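Local structure of TetR family transcriptional regulator (Rhodococcus erythropolis, 4ZA6) at residues K65-A70 with T124-Q129; E57-T62 with G114-I119; A15-A20 with M26-E31; R9-A14 with D48-T53. The protein represses transcription as the TetR-family regulator QsdR, probably by binding operator DNA to control the qsdA gene for degradation of quorum-sensing signals. All coordinates share one frame; numbering follows the deposited sequence.

Contact 1: residues K65-A70 with T124-Q129; sequences KAMSQA and TAEILQ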
loop_
_atom_site.group_PDB
_atom_site.type_symbol
_atom_site.label_atom_id
_atom_site.label_comp_id
_atom_site.label_asym_id
_atom_site.label_seq_id
_atom_site.Cartn_x
_atom_site.Cartn_y
_atom_site.Cartn_z
ATOM N N LYS A 65 5.306 8.511 -6.053
ATOM C CA LYS A 65 6.728 8.852 -6.065
ATOM C C LYS A 65 7.445 7.846 -6.959
ATOM O O LYS A 65 8.151 8.246 -7.877
ATOM C CB LYS A 65 7.299 8.844 -4.630
ATOM C CG LYS A 65 8.741 9.350 -4.545
ATOM C CD LYS A 65 9.301 9.247 -3.142
ATOM C CE LYS A 65 10.751 9.670 -3.077
ATOM N NZ LYS A 65 11.300 9.575 -1.697
ATOM N N ALA A 66 7.184 6.553 -6.772
ATOM C CA ALA A 66 7.814 5.523 -7.595
ATOM C C ALA A 66 7.478 5.669 -9.078
ATOM O O ALA A 66 8.356 5.452 -9.896
ATOM C CB ALA A 66 7.444 4.135 -7.098
ATOM N N MET A 67 6.231 6.055 -9.419
ATOM C CA MET A 67 5.785 6.261 -10.806
ATOM C C MET A 67 6.518 7.396 -11.491
ATOM O O MET A 67 6.753 7.319 -12.694
ATOM C CB MET A 67 4.276 6.535 -10.869
ATOM C CG MET A 67 3.407 5.307 -10.689
ATOM S SD MET A 67 1.702 5.744 -10.200
ATOM C CE MET A 67 1.078 6.401 -11.748
ATOM N N SER A 68 6.832 8.472 -10.754
ATOM C CA SER A 68 7.539 9.624 -11.325
ATOM C C SER A 68 9.049 9.342 -11.452
ATOM O O SER A 68 9.696 9.904 -12.331
ATOM C CB SER A 68 7.278 10.886 -10.496
ATOM O OG SER A 68 7.835 10.801 -9.194
ATOM N N GLN A 69 9.597 8.450 -10.592
ATOM C CA GLN A 69 11.032 8.120 -10.578
ATOM C C GLN A 69 11.421 6.880 -11.392
ATOM O O GLN A 69 12.586 6.744 -11.772
ATOM C CB GLN A 69 11.560 8.047 -9.133
ATOM C CG GLN A 69 11.611 9.439 -8.472
ATOM C CD GLN A 69 12.027 9.483 -7.022
ATOM O OE1 GLN A 69 12.447 10.528 -6.509
ATOM N NE2 GLN A 69 11.859 8.386 -6.306
ATOM N N ALA A 70 10.457 6.005 -11.698
ATOM C CA ALA A 70 10.732 4.788 -12.481
ATOM C C ALA A 70 11.165 5.057 -13.919
ATOM O O ALA A 70 10.703 6.016 -14.535
ATOM C CB ALA A 70 9.539 3.850 -12.459
ATOM N N THR A 124 -2.380 0.482 -9.446
ATOM C CA THR A 124 -1.776 -0.474 -10.395
ATOM C C THR A 124 -2.566 -0.506 -11.729
ATOM O O THR A 124 -1.960 -0.460 -12.787
ATOM C CB THR A 124 -1.585 -1.875 -9.795
ATOM O OG1 THR A 124 -0.841 -1.763 -8.580
ATOM C CG2 THR A 124 -0.856 -2.835 -10.771
ATOM N N ALA A 125 -3.918 -0.548 -11.648
ATOM C CA ALA A 125 -4.838 -0.540 -12.790
ATOM C C ALA A 125 -4.577 0.697 -13.691
ATOM O O ALA A 125 -4.576 0.586 -14.909
ATOM C CB ALA A 125 -6.286 -0.529 -12.282
ATOM N N GLU A 126 -4.351 1.853 -13.075
ATOM C CA GLU A 126 -4.054 3.130 -13.741
ATOM C C GLU A 126 -2.698 3.041 -14.491
ATOM O O GLU A 126 -2.594 3.484 -15.646
ATOM C CB GLU A 126 -4.063 4.253 -12.696
ATOM C CG GLU A 126 -3.738 5.634 -13.240
ATOM C CD GLU A 126 -3.249 6.607 -12.187
ATOM O OE1 GLU A 126 -3.668 6.496 -11.011
ATOM O OE2 GLU A 126 -2.462 7.506 -12.553
ATOM N N ILE A 127 -1.682 2.462 -13.837
ATOM C CA ILE A 127 -0.345 2.236 -14.410
ATOM C C ILE A 127 -0.483 1.326 -15.651
ATOM O O ILE A 127 0.084 1.624 -16.706
ATOM C CB ILE A 127 0.643 1.641 -13.367
ATOM C CG1 ILE A 127 1.062 2.699 -12.330
ATOM C CG2 ILE A 127 1.890 1.057 -14.058
ATOM C CD1 ILE A 127 1.407 2.120 -10.928
ATOM N N LEU A 128 -1.244 0.235 -15.518
ATOM C CA LEU A 128 -1.489 -0.709 -16.606
ATOM C C LEU A 128 -2.202 -0.052 -17.770
ATOM O O LEU A 128 -1.767 -0.213 -18.914
ATOM C CB LEU A 128 -2.272 -1.943 -16.122
ATOM C CG LEU A 128 -1.554 -2.843 -15.121
ATOM C CD1 LEU A 128 -2.471 -3.926 -14.599
ATOM C CD2 LEU A 128 -0.286 -3.442 -15.711
ATOM N N GLN A 129 -3.253 0.736 -17.485
ATOM C CA GLN A 129 -4.029 1.415 -18.520
ATOM C C GLN A 129 -3.177 2.427 -19.266
ATOM O O GLN A 129 -3.268 2.482 -20.484
ATOM C CB GLN A 129 -5.290 2.071 -17.936
ATOM C CG GLN A 129 -6.223 2.696 -18.988
ATOM C CD GLN A 129 -6.842 1.678 -19.919
ATOM O OE1 GLN A 129 -6.528 1.610 -21.114
ATOM N NE2 GLN A 129 -7.734 0.859 -19.390
#
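M67 and I127 bring two helical backbones to within 8.2 Å, measured CA to CA, and both CB atoms are directed into the gap, where side chains alone make the contact. M67 and I127 reach for one another tip to tip. The methionine thioether rests on the outer end of the isoleucine: M67 SD is 3.7 Å from I127 CD1, and M67 CE lies 3.7 Å from I127 CG1. M67 CG also packs on I127 CD1, so the whole outer half of the methionine follows the ethyl branch. Two torsions produce this fit. CG of M67 stands beside its backbone N (chi1 -76°), and the chain then bends at the sulfur (chi3 73°), turning CE toward E126, the residue just before I127.

E126 crosses the methionine at about a right angle, and M67 CE comes to 3.8 Å from E126 OE2. This is a van der Waals touch rather than a polar bond; the carboxylate has its charged partner in R64, which forms a salt bridge with OE1. The apolar pair is therefore bordered by charge on its more exposed side. At the end of its helix, S68 OG donates to K65 O, which also accepts from Q69 N.

The contact joins the C-terminal end of helix 47-69 to the middle of helix 115-133. I127 additionally packs on Y63, one turn before M67, while helix 74-90 receives A66 and A70 through V85, D80 and V81, and helix 143-158 lies against T124 and L128.

Contact 2: residues E57-T62 with G114-I119; sequences EATERT and GSIESI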
loop_
_atom_site.group_PDB
_atom_site.type_symbol
_atom_site.label_atom_id
_atom_site.label_comp_id
_atom_site.label_asym_id
_atom_site.label_seq_id
_atom_site.Cartn_x
_atom_site.Cartn_y
_atom_site.Cartn_z
ATOM N N GLU A 57 -3.456 6.090 2.352
ATOM C CA GLU A 57 -2.983 7.387 1.844
ATOM C C GLU A 57 -1.442 7.383 1.710
ATOM O O GLU A 57 -0.926 7.901 0.730
ATOM C CB GLU A 57 -3.472 8.555 2.733
ATOM C CG GLU A 57 -4.966 8.819 2.602
ATOM C CD GLU A 57 -5.484 10.098 3.228
ATOM O OE1 GLU A 57 -4.668 10.885 3.759
ATOM O OE2 GLU A 57 -6.716 10.307 3.204
ATOM N N ALA A 58 -0.728 6.803 2.693
ATOM C CA ALA A 58 0.739 6.654 2.681
ATOM C C ALA A 58 1.147 5.738 1.510
ATOM O O ALA A 58 2.168 5.983 0.881
ATOM C CB ALA A 58 1.218 6.049 3.993
ATOM N N THR A 59 0.352 4.667 1.234
ATOM C CA THR A 59 0.581 3.753 0.103
ATOM C C THR A 59 0.515 4.542 -1.237
ATOM O O THR A 59 1.385 4.379 -2.091
ATOM C CB THR A 59 -0.444 2.609 0.126
ATOM O OG1 THR A 59 -0.207 1.794 1.279
ATOM C CG2 THR A 59 -0.387 1.740 -1.139
ATOM N N GLU A 60 -0.508 5.381 -1.407
ATOM C CA GLU A 60 -0.695 6.201 -2.617
ATOM C C GLU A 60 0.492 7.095 -2.835
ATOM O O GLU A 60 1.042 7.086 -3.926
ATOM C CB GLU A 60 -2.013 7.003 -2.537
ATOM C CG GLU A 60 -2.220 7.990 -3.676
ATOM C CD GLU A 60 -3.671 8.381 -3.900
ATOM O OE1 GLU A 60 -4.445 8.421 -2.916
ATOM O OE2 GLU A 60 -4.040 8.628 -5.071
ATOM N N ARG A 61 0.941 7.828 -1.787
ATOM C CA ARG A 61 2.137 8.694 -1.867
ATOM C C ARG A 61 3.389 7.911 -2.317
ATOM O O ARG A 61 4.138 8.388 -3.160
ATOM C CB ARG A 61 2.394 9.394 -0.527
ATOM C CG ARG A 61 1.349 10.483 -0.204
ATOM C CD ARG A 61 1.748 11.339 0.996
ATOM N NE ARG A 61 1.922 10.563 2.238
ATOM C CZ ARG A 61 0.970 10.347 3.136
ATOM N NH1 ARG A 61 -0.253 10.822 2.943
ATOM N NH2 ARG A 61 1.234 9.661 4.238
ATOM N N THR A 62 3.566 6.682 -1.816
ATOM C CA THR A 62 4.685 5.792 -2.170
ATOM C C THR A 62 4.638 5.430 -3.655
ATOM O O THR A 62 5.655 5.566 -4.349
ATOM C CB THR A 62 4.696 4.571 -1.234
ATOM O OG1 THR A 62 4.891 5.067 0.079
ATOM C CG2 THR A 62 5.810 3.562 -1.565
ATOM N N GLY A 114 -9.431 -4.627 1.593
ATOM C CA GLY A 114 -9.664 -3.445 2.416
ATOM C C GLY A 114 -9.005 -2.245 1.779
ATOM O O GLY A 114 -8.670 -2.289 0.593
ATOM N N SER A 115 -8.784 -1.187 2.569
ATOM C CA SER A 115 -8.211 0.076 2.127
ATOM C C SER A 115 -6.860 0.000 1.394
ATOM O O SER A 115 -6.736 0.522 0.276
ATOM C CB SER A 115 -8.187 1.071 3.280
ATOM O OG SER A 115 -9.513 1.413 3.646
ATOM N N ILE A 116 -5.869 -0.667 1.989
ATOM C CA ILE A 116 -4.528 -0.810 1.394
ATOM C C ILE A 116 -4.570 -1.536 0.038
ATOM O O ILE A 116 -4.061 -0.986 -0.943
ATOM C CB ILE A 116 -3.523 -1.458 2.396
ATOM C CG1 ILE A 116 -3.339 -0.545 3.650
ATOM C CG2 ILE A 116 -2.155 -1.747 1.696
ATOM C CD1 ILE A 116 -2.699 -1.203 4.854
ATOM N N GLU A 117 -5.176 -2.760 -0.022
ATOM C CA GLU A 117 -5.276 -3.499 -1.284
ATOM C C GLU A 117 -6.073 -2.751 -2.352
ATOM O O GLU A 117 -5.699 -2.834 -3.509
ATOM C CB GLU A 117 -5.815 -4.931 -1.106
ATOM C CG GLU A 117 -4.827 -5.916 -0.492
ATOM C CD GLU A 117 -5.225 -7.386 -0.522
ATOM O OE1 GLU A 117 -6.430 -7.697 -0.663
ATOM O OE2 GLU A 117 -4.316 -8.238 -0.460
ATOM N N SER A 118 -7.155 -2.016 -1.986
ATOM C CA SER A 118 -7.973 -1.275 -2.973
ATOM C C SER A 118 -7.221 -0.153 -3.646
ATOM O O SER A 118 -7.315 -0.027 -4.858
ATOM C CB SER A 118 -9.247 -0.709 -2.345
ATOM O OG SER A 118 -10.062 -1.765 -1.866
ATOM N N ILE A 119 -6.503 0.682 -2.878
ATOM C CA ILE A 119 -5.733 1.775 -3.476
ATOM C C ILE A 119 -4.547 1.216 -4.279
ATOM O O ILE A 119 -4.291 1.692 -5.385
ATOM C CB ILE A 119 -5.343 2.880 -2.447
ATOM C CG1 ILE A 119 -4.818 4.177 -3.147
ATOM C CG2 ILE A 119 -4.336 2.367 -1.400
ATOM C CD1 ILE A 119 -5.814 4.945 -3.992
#
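The carboxylate of E60 lies flat beneath the end of I119, whose CD1 sits over one face, 3.9 Å from E60 OE1 and almost as near to CD. A second flat group, the guanidinium of R61, folds back on its own helix, one face over E57 O and A58 CA near the rim.

I119 fills the space between the helices with both branches. CG1 is anti to the backbone N (chi1 -167°), which carries CD1 toward E60 and leaves CG2 wedged between the backbone N and the carbonyl carbon, facing T59. There the two slide past each other in opposite directions, with I119 CG2 4.0 Å from T59 CG2. One turn earlier, I116 CG2 comes to 4.1 Å from T59 OG1, crossing it at about a right angle. The segments, on helices 47-69 and 115-133, run 29° from parallel, axes 9.3 Å apart.

The polar atoms find their bonding partners elsewhere: T59 OG1 is hydrogen-bonded to L55 O and to a bound methylpentanediol, probably from crystallisation, and E60 OE2 forms a salt bridge with R64. Isoleucine branches pack on a threonine and on a glutamate's stem and carboxylate, so shape, not a directional bond, sets the fit.

Contact 3: residues A15-A20 with M26-E31; sequences ASMYLA and MSLLAE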
loop_
_atom_site.group_PDB
_atom_site.type_symbol
_atom_site.label_atom_id
_atom_site.label_comp_id
_atom_site.label_asym_id
_atom_site.label_seq_id
_atom_site.Cartn_x
_atom_site.Cartn_y
_atom_site.Cartn_z
ATOM N N ALA A 15 -2.398 10.351 10.973
ATOM C CA ALA A 15 -1.199 10.169 10.148
ATOM C C ALA A 15 0.048 10.695 10.868
ATOM O O ALA A 15 1.092 10.045 10.791
ATOM C CB ALA A 15 -1.370 10.868 8.801
ATOM N N SER A 16 -0.059 11.823 11.613
ATOM C CA SER A 16 1.092 12.346 12.371
ATOM C C SER A 16 1.507 11.394 13.509
ATOM O O SER A 16 2.690 11.264 13.796
ATOM C CB SER A 16 0.849 13.772 12.877
ATOM O OG SER A 16 0.282 13.846 14.178
ATOM N N MET A 17 0.530 10.720 14.133
ATOM C CA MET A 17 0.771 9.740 15.183
ATOM C C MET A 17 1.507 8.534 14.593
ATOM O O MET A 17 2.467 8.071 15.197
ATOM C CB MET A 17 -0.551 9.303 15.832
ATOM C CG MET A 17 -1.189 10.383 16.680
ATOM S SD MET A 17 -2.905 9.993 17.133
ATOM C CE MET A 17 -2.629 9.026 18.588
ATOM N N TYR A 18 1.098 8.070 13.390
ATOM C CA TYR A 18 1.742 6.951 12.682
ATOM C C TYR A 18 3.196 7.315 12.350
ATOM O O TYR A 18 4.103 6.580 12.726
ATOM C CB TYR A 18 0.954 6.543 11.417
ATOM C CG TYR A 18 1.689 5.584 10.490
ATOM C CD1 TYR A 18 2.000 4.290 10.896
ATOM C CD2 TYR A 18 2.040 5.965 9.198
ATOM C CE1 TYR A 18 2.692 3.413 10.058
ATOM C CE2 TYR A 18 2.736 5.104 8.352
ATOM C CZ TYR A 18 3.057 3.824 8.785
ATOM O OH TYR A 18 3.721 2.969 7.943
ATOM N N LEU A 19 3.405 8.507 11.758
ATOM C CA LEU A 19 4.713 9.044 11.402
ATOM C C LEU A 19 5.613 9.288 12.602
ATOM O O LEU A 19 6.834 9.205 12.469
ATOM C CB LEU A 19 4.539 10.329 10.611
ATOM C CG LEU A 19 5.690 10.683 9.709
ATOM C CD1 LEU A 19 5.817 9.692 8.535
ATOM C CD2 LEU A 19 5.579 12.104 9.231
ATOM N N ALA A 20 5.015 9.594 13.767
ATOM C CA ALA A 20 5.761 9.826 15.006
ATOM C C ALA A 20 6.015 8.522 15.792
ATOM O O ALA A 20 6.651 8.553 16.842
ATOM C CB ALA A 20 5.039 10.854 15.872
ATOM N N MET A 26 -7.364 6.287 20.117
ATOM C CA MET A 26 -8.600 6.992 19.753
ATOM C C MET A 26 -9.025 8.052 20.754
ATOM O O MET A 26 -9.569 9.083 20.349
ATOM C CB MET A 26 -9.739 6.022 19.395
ATOM C CG MET A 26 -9.464 5.167 18.174
ATOM S SD MET A 26 -9.014 6.070 16.647
ATOM C CE MET A 26 -10.543 6.001 15.769
ATOM N N SER A 27 -8.683 7.862 22.040
ATOM C CA SER A 27 -8.963 8.841 23.088
ATOM C C SER A 27 -8.022 10.045 22.953
ATOM O O SER A 27 -8.484 11.188 23.035
ATOM C CB SER A 27 -8.855 8.206 24.472
ATOM O OG SER A 27 -10.073 7.563 24.806
ATOM N N LEU A 28 -6.705 9.779 22.723
ATOM C CA LEU A 28 -5.662 10.795 22.513
ATOM C C LEU A 28 -6.071 11.582 21.243
ATOM O O LEU A 28 -6.124 12.808 21.275
ATOM C CB LEU A 28 -4.318 10.083 22.272
ATOM C CG LEU A 28 -3.041 10.588 22.972
ATOM C CD1 LEU A 28 -2.130 9.421 23.331
ATOM C CD2 LEU A 28 -2.244 11.516 22.061
ATOM N N LEU A 29 -6.434 10.866 20.152
ATOM C CA LEU A 29 -6.880 11.485 18.897
ATOM C C LEU A 29 -8.097 12.405 19.099
ATOM O O LEU A 29 -8.058 13.567 18.669
ATOM C CB LEU A 29 -7.177 10.415 17.841
ATOM C CG LEU A 29 -7.656 10.873 16.442
ATOM C CD1 LEU A 29 -6.807 11.991 15.868
ATOM C CD2 LEU A 29 -7.566 9.739 15.488
ATOM N N ALA A 30 -9.153 11.904 19.769
ATOM C CA ALA A 30 -10.353 12.702 20.053
ATOM C C ALA A 30 -10.003 13.968 20.853
ATOM O O ALA A 30 -10.527 15.054 20.564
ATOM C CB ALA A 30 -11.358 11.852 20.811
ATOM N N GLU A 31 -9.086 13.843 21.842
ATOM C CA GLU A 31 -8.649 14.981 22.661
ATOM C C GLU A 31 -7.895 15.997 21.797
ATOM O O GLU A 31 -8.179 17.178 21.888
ATOM C CB GLU A 31 -7.786 14.499 23.859
ATOM C CG GLU A 31 -7.275 15.602 24.779
ATOM C CD GLU A 31 -6.991 15.135 26.194
ATOM O OE1 GLU A 31 -5.830 14.776 26.501
ATOM O OE2 GLU A 31 -7.945 15.135 27.004
#
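M17 meets L28 and L29 in a small apolar contact between the first helix of the DNA-binding domain, 4-19, and helix 26-33. In the TetR fold the latter is the first helix of the helix-turn-helix, with helix 37-44 following as the probable recognition helix. Only five residues link the two segments.

M17 supplies the whole of one side. It is buried and directed at the partner helix, its CG beside the backbone N (chi1 -71°), and the bend at the sulfur (chi3 86°) sets SD beside L29 and the terminal CE beside L28. L28, on the more exposed side, and L29, on the buried side, present the base of the side chain rather than the tip. The branched end of L29 packs further in, on T13 and A14 of helix 4-19 as well as on L40 of helix 37-44 and L50 of helix 47-69.

R32 of helix 26-33 also packs on M17, one turn beyond L28. Near the helix start, D25 OD1 accepts a hydrogen bond from L28 N. The touches across the gap are loose: M17 SD lies 4.4 Å from L29 CB, and M17 CE lies 4.2 Å from L28 CB.

Contact 4: residues R9-A14 with D48-T53; sequences RAIDTA and DELLGT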
loop_
_atom_site.group_PDB
_atom_site.type_symbol
_atom_site.label_atom_id
_atom_site.label_comp_id
_atom_site.label_asym_id
_atom_site.label_seq_id
_atom_site.Cartn_x
_atom_site.Cartn_y
_atom_site.Cartn_z
ATOM N N ARG A 9 -8.984 16.649 8.986
ATOM C CA ARG A 9 -8.305 16.994 10.235
ATOM C C ARG A 9 -8.025 15.708 11.005
ATOM O O ARG A 9 -6.906 15.514 11.470
ATOM C CB ARG A 9 -9.154 17.946 11.084
ATOM C CG ARG A 9 -9.162 19.376 10.576
ATOM C CD ARG A 9 -9.751 20.285 11.622
ATOM N NE ARG A 9 -10.281 21.523 11.044
ATOM C CZ ARG A 9 -11.571 21.753 10.815
ATOM N NH1 ARG A 9 -12.482 20.838 11.123
ATOM N NH2 ARG A 9 -11.958 22.902 10.283
ATOM N N ALA A 10 -9.021 14.802 11.064
ATOM C CA ALA A 10 -8.903 13.512 11.752
ATOM C C ALA A 10 -7.826 12.617 11.156
ATOM O O ALA A 10 -7.003 12.099 11.906
ATOM C CB ALA A 10 -10.249 12.799 11.804
ATOM N N ILE A 11 -7.803 12.454 9.812
ATOM C CA ILE A 11 -6.794 11.614 9.140
ATOM C C ILE A 11 -5.405 12.232 9.268
ATOM O O ILE A 11 -4.447 11.517 9.570
ATOM C CB ILE A 11 -7.157 11.305 7.667
ATOM C CG1 ILE A 11 -8.569 10.688 7.552
ATOM C CG2 ILE A 11 -6.072 10.428 6.985
ATOM C CD1 ILE A 11 -9.141 10.753 6.134
ATOM N N ASP A 12 -5.296 13.559 9.066
ATOM C CA ASP A 12 -4.020 14.245 9.187
ATOM C C ASP A 12 -3.402 14.069 10.566
ATOM O O ASP A 12 -2.190 13.855 10.666
ATOM C CB ASP A 12 -4.149 15.734 8.830
ATOM C CG ASP A 12 -4.383 16.005 7.356
ATOM O OD1 ASP A 12 -4.388 15.033 6.560
ATOM O OD2 ASP A 12 -4.542 17.186 6.990
ATOM N N THR A 13 -4.228 14.151 11.623
ATOM C CA THR A 13 -3.779 13.994 13.005
ATOM C C THR A 13 -3.374 12.554 13.253
ATOM O O THR A 13 -2.315 12.315 13.822
ATOM C CB THR A 13 -4.823 14.587 13.992
ATOM O OG1 THR A 13 -5.135 15.939 13.589
ATOM C CG2 THR A 13 -4.334 14.594 15.430
ATOM N N ALA A 14 -4.196 11.599 12.797
ATOM C CA ALA A 14 -3.917 10.154 12.924
ATOM C C ALA A 14 -2.621 9.769 12.167
ATOM O O ALA A 14 -1.811 9.027 12.702
ATOM C CB ALA A 14 -5.095 9.354 12.415
ATOM N N ASP A 48 -9.203 0.495 13.570
ATOM C CA ASP A 48 -8.696 -0.277 12.438
ATOM C C ASP A 48 -9.059 0.374 11.094
ATOM O O ASP A 48 -8.194 0.461 10.224
ATOM C CB ASP A 48 -9.111 -1.753 12.524
ATOM C CG ASP A 48 -8.540 -2.520 13.723
ATOM O OD1 ASP A 48 -7.614 -1.985 14.406
ATOM O OD2 ASP A 48 -8.993 -3.656 13.968
ATOM N N GLU A 49 -10.301 0.884 10.960
ATOM C CA GLU A 49 -10.784 1.562 9.744
ATOM C C GLU A 49 -9.966 2.823 9.493
ATOM O O GLU A 49 -9.578 3.083 8.351
ATOM C CB GLU A 49 -12.271 1.937 9.863
ATOM C CG GLU A 49 -13.210 0.746 9.849
ATOM C CD GLU A 49 -14.663 1.166 9.966
ATOM O OE1 GLU A 49 -15.123 1.415 11.106
ATOM O OE2 GLU A 49 -15.331 1.285 8.913
ATOM N N LEU A 50 -9.691 3.597 10.574
ATOM C CA LEU A 50 -8.890 4.818 10.493
ATOM C C LEU A 50 -7.426 4.503 10.161
ATOM O O LEU A 50 -6.853 5.172 9.319
ATOM C CB LEU A 50 -9.007 5.637 11.786
ATOM C CG LEU A 50 -8.204 6.937 11.821
ATOM C CD1 LEU A 50 -8.544 7.878 10.638
ATOM C CD2 LEU A 50 -8.367 7.608 13.116
ATOM N N LEU A 51 -6.832 3.475 10.785
ATOM C CA LEU A 51 -5.441 3.107 10.484
ATOM C C LEU A 51 -5.301 2.655 9.029
ATOM O O LEU A 51 -4.354 3.068 8.358
ATOM C CB LEU A 51 -4.875 2.067 11.480
ATOM C CG LEU A 51 -3.404 1.653 11.281
ATOM C CD1 LEU A 51 -2.446 2.860 11.391
ATOM C CD2 LEU A 51 -3.018 0.566 12.234
ATOM N N GLY A 52 -6.283 1.908 8.529
ATOM C CA GLY A 52 -6.328 1.483 7.133
ATOM C C GLY A 52 -6.336 2.662 6.175
ATOM O O GLY A 52 -5.636 2.639 5.168
ATOM N N THR A 53 -7.096 3.720 6.497
ATOM C CA THR A 53 -7.179 4.947 5.676
ATOM C C THR A 53 -5.847 5.648 5.662
ATOM O O THR A 53 -5.411 6.084 4.606
ATOM C CB THR A 53 -8.284 5.852 6.237
ATOM O OG1 THR A 53 -9.505 5.120 6.204
ATOM C CG2 THR A 53 -8.414 7.183 5.477
#
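I11 and A14 give helix 4-19 an apolar face for L50 and T53. The methyl of A14 points at the partner helix and is held against the branched end of L50: A14 CB is 3.8 Å from L50 CD2. L50 leaves its helix with CG anti to the backbone N (chi1 180°), which extends the isobutyl group across to A14, while CD1 lies obliquely against I11 CG1 at 4.2 Å. I11 turns its ethyl end to T53, meeting it at about a right angle, and I11 CD1 is 3.7 Å from T53 CG2.

The segments cross steeply, at -79°, their axes 10.0 Å apart. Here the long helix 47-69, leading on to the regulatory domain, packs on the first helix of the TetR three-helix DNA-binding domain. Helix 26-33 adds to the same apolar cluster, with M26 and L29 on L50, and L24 packs on A14 and L50.

Polar groups bond within their own helices. T53 OG1 donates to E49 O at 3.0 Å, which leaves its methyl turned to I11; T53 N reaches the same oxygen from the other face of the carbonyl plane. On the opposing helix, T13 OG1 bonds R9 O at 2.8 Å in the same way.

How the contacts relate
Contacts 3 and 4 share helix 4-19 and form one buried apolar cluster in the DNA-binding domain: their centres are 8 Å apart and L29 CD1 reaches T13 CG2 at 3.6 Å. Contacts 1 and 2 instead tie helix 47-69 to helix 115-133 at two levels about 13 Å apart, centre to centre. Both are only partly buried, and each sets a carboxylate beside an apolar side chain, with R64 bridging to E60 in one and E126 in the other. Helix 47-69 thus serves contacts 4, 2 and 1 in turn. Contact 2 lies near the chain centre and touches contact 4 through S115 and G52, whereas contacts 1 and 3 are 30 Å apart between centres.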